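Local coordinates for extracellular protein containing a SCP domain (Bacillus anthracis, PDB 4IFA), which is of unknown function, an extracellular protein that joins a CAP-associated N-terminal region to a cysteine-rich secretory protein (SCP) domain and is considered a vaccine candidate, at residues S47-V51 against L52-G56. Residues are numbered along the deposited sequence; the frame is centred on the assembly and turned at random. Where two conformers were deposited one is given.
Sequences SSDTV and LNMIG
Thr50 and Asn53 grip each other by two reciprocal hydrogen bonds at the start of the short helix 51-54. In one, the hydroxyl Thr50 OG1 accepts from the backbone Asn53 N at 3.1 Å. In the other, the amide oxygen Asn53 OD1 takes the backbone Thr50 N at 3.0 Å, nearly straight at the hydrogen (172°), with the donor standing above the carbonyl plane. Thr50 holds OG1 between its own backbone N and carbonyl carbon (chi1 58°), which turns the hydroxyl to the first turn, while the Asn53 side chain leans back beside its backbone N (chi1 -70°) to reach Thr50. Backbone bonding in this turn is short-range: Met54 N donates to Val51 O at 3.0 Å and only weakly to Thr50 O, and Ile55 N donates to Leu52 O.

In van der Waals contact, the selenomethionine Met54 brings CG to 3.3 Å from Thr50 O and SE to 4.0 Å from Asp49 CB. Asp49 crosses Asn53 at about a right angle, Asp49 CB lying 3.8 Å from Asn53 OD1. The charge of Asp49 is met outside the turn, where OD2 forms a salt bridge with Lys65 of helix 59-66. Val51 and Met54 are buried against Trp66 of that helix and Phe94 of strand 92-97; Val51, Leu52 and Ile55 touch Tyr182 of strand 176-183. The reciprocal pair is a capping box, with Thr50 as N-cap, and it starts a single helical turn packed on the seven-stranded antiparallel sheet of the CAP-associated N-terminal region.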
ATOM      1  N   SER A  47      25.954 -10.028   5.199  1.00 43.14           N
ATOM      2  CA  SER A  47      26.074 -10.428   3.802  1.00 44.72           C
ATOM      3  C   SER A  47      24.736 -10.600   3.053  1.00 43.11           C
ATOM      4  O   SER A  47      24.740 -10.772   1.830  1.00 44.61           O
ATOM      5  CB  SER A  47      26.863 -11.732   3.710  1.00 47.20           C
ATOM      6  OG  SER A  47      26.258 -12.724   4.516  1.00 50.77           O
ATOM      7  N   SER A  48      23.619 -10.558   3.777  0.50 42.05           N
ATOM      8  CA  SER A  48      22.302 -10.758   3.167  0.50 40.13           C
ATOM      9  C   SER A  48      21.919  -9.614   2.235  0.50 37.83           C
ATOM     10  O   SER A  48      22.152  -8.440   2.535  0.50 36.44           O
ATOM     11  CB  SER A  48      21.224 -10.954   4.235  0.50 39.82           C
ATOM     12  OG  SER A  48      21.064  -9.809   5.040  0.50 41.23           O
ATOM     13  N   ASP A  49      21.318  -9.971   1.103  1.00 36.22           N
ATOM     14  CA  ASP A  49      20.862  -8.998   0.117  1.00 33.61           C
ATOM     15  C   ASP A  49      19.671  -8.241   0.692  1.00 30.49           C
ATOM     16  O   ASP A  49      18.901  -8.771   1.505  1.00 29.42           O
ATOM     17  CB  ASP A  49      20.409  -9.685  -1.179  1.00 35.31           C
ATOM     18  CG  ASP A  49      21.555 -10.168  -2.030  1.00 39.94           C
ATOM     19  OD1 ASP A  49      22.735 -10.059  -1.626  1.00 42.70           O
ATOM     20  OD2 ASP A  49      21.258 -10.676  -3.125  1.00 47.04           O
ATOM     21  N   THR A  50      19.553  -6.998   0.264  1.00 27.62           N
ATOM     22  CA  THR A  50      18.442  -6.151   0.653  1.00 24.46           C
ATOM     23  C   THR A  50      17.314  -6.314  -0.362  1.00 23.41           C
ATOM     24  O   THR A  50      17.506  -6.875  -1.449  1.00 23.12           O
ATOM     25  CB  THR A  50      18.838  -4.684   0.614  1.00 26.20           C
ATOM     26  OG1 THR A  50      19.273  -4.392  -0.712  1.00 24.67           O
ATOM     27  CG2 THR A  50      19.998  -4.375   1.613  1.00 26.41           C
ATOM     28  N   VAL A  51      16.139  -5.824  -0.011  1.00 21.50           N
ATOM     29  CA  VAL A  51      14.991  -5.791  -0.931  1.00 20.96           C
ATOM     30  C   VAL A  51      15.406  -5.069  -2.218  1.00 22.28           C
ATOM     31  O   VAL A  51      15.158  -5.569  -3.317  1.00 21.32           O
ATOM     32  CB  VAL A  51      13.799  -5.069  -0.291  1.00 20.67           C
ATOM     33  CG1 VAL A  51      12.738  -4.762  -1.324  1.00 20.35           C
ATOM     34  CG2 VAL A  51      13.270  -5.877   0.857  1.00 20.63           C
ATOM     35  N   LEU A  52      16.039  -3.907  -2.115  1.00 21.96           N
ATOM     36  CA  LEU A  52      16.471  -3.171  -3.323  1.00 22.33           C
ATOM     37  C   LEU A  52      17.398  -4.002  -4.207  1.00 24.33           C
ATOM     38  O   LEU A  52      17.283  -3.951  -5.456  1.00 24.13           O
ATOM     39  CB  LEU A  52      17.111  -1.827  -2.976  1.00 23.23           C
ATOM     40  CG  LEU A  52      17.640  -1.031  -4.157  1.00 25.09           C
ATOM     41  CD1 LEU A  52      16.558  -0.762  -5.208  1.00 26.29           C
ATOM     42  CD2 LEU A  52      18.196   0.290  -3.593  1.00 26.89           C
ATOM     43  N   ASN A  53      18.314  -4.761  -3.591  1.00 24.21           N
ATOM     44  CA  ASN A  53      19.242  -5.645  -4.333  1.00 25.93           C
ATOM     45  C   ASN A  53      18.501  -6.658  -5.201  1.00 25.54           C
ATOM     46  O   ASN A  53      19.061  -7.153  -6.184  1.00 26.70           O
ATOM     47  CB  ASN A  53      20.162  -6.479  -3.393  1.00 26.29           C
ATOM     48  CG  ASN A  53      21.229  -5.683  -2.635  1.00 30.28           C
ATOM     49  OD1 ASN A  53      21.711  -6.171  -1.584  1.00 30.70           O
ATOM     50  ND2 ASN A  53      21.647  -4.519  -3.150  1.00 31.69           N
HETATM   51  N   MSE A  54      17.264  -7.001  -4.830  1.00 24.56           N
HETATM   52  CA  MSE A  54      16.488  -7.976  -5.607  1.00 23.59           C
HETATM   53  C   MSE A  54      15.889  -7.379  -6.894  1.00 25.46           C
HETATM   54  O   MSE A  54      15.585  -8.114  -7.858  1.00 25.15           O
HETATM   55  CB  MSE A  54      15.376  -8.571  -4.754  1.00 22.17           C
HETATM   56  CG  MSE A  54      15.827  -9.027  -3.367  1.00 23.54           C
HETATM   57 SE   MSE A  54      17.203 -10.390  -3.450  1.00 31.04          SE
HETATM   58  CE  MSE A  54      16.071 -11.450  -4.175  1.00 27.55           C
ATOM     59  N   ILE A  55      15.718  -6.063  -6.924  1.00 25.56           N
ATOM     60  CA  ILE A  55      15.102  -5.392  -8.058  1.00 25.35           C
ATOM     61  C   ILE A  55      15.999  -5.560  -9.274  1.00 26.98           C
ATOM     62  O   ILE A  55      17.207  -5.233  -9.237  1.00 27.45           O
ATOM     63  CB  ILE A  55      14.828  -3.880  -7.800  1.00 26.26           C
ATOM     64  CG1 ILE A  55      13.969  -3.633  -6.557  1.00 25.88           C
ATOM     65  CG2 ILE A  55      14.156  -3.248  -9.030  1.00 27.61           C
ATOM     66  CD1 ILE A  55      12.543  -4.112  -6.667  1.00 25.16           C
ATOM     67  N   GLY A  56      15.414  -6.097 -10.348  1.00 27.89           N
ATOM     68  CA  GLY A  56      16.130  -6.368 -11.598  1.00 28.73           C
ATOM     69  C   GLY A  56      16.645  -7.792 -11.691  1.00 30.43           C
ATOM     70  O   GLY A  56      17.079  -8.230 -12.769  1.00 32.53           O
TER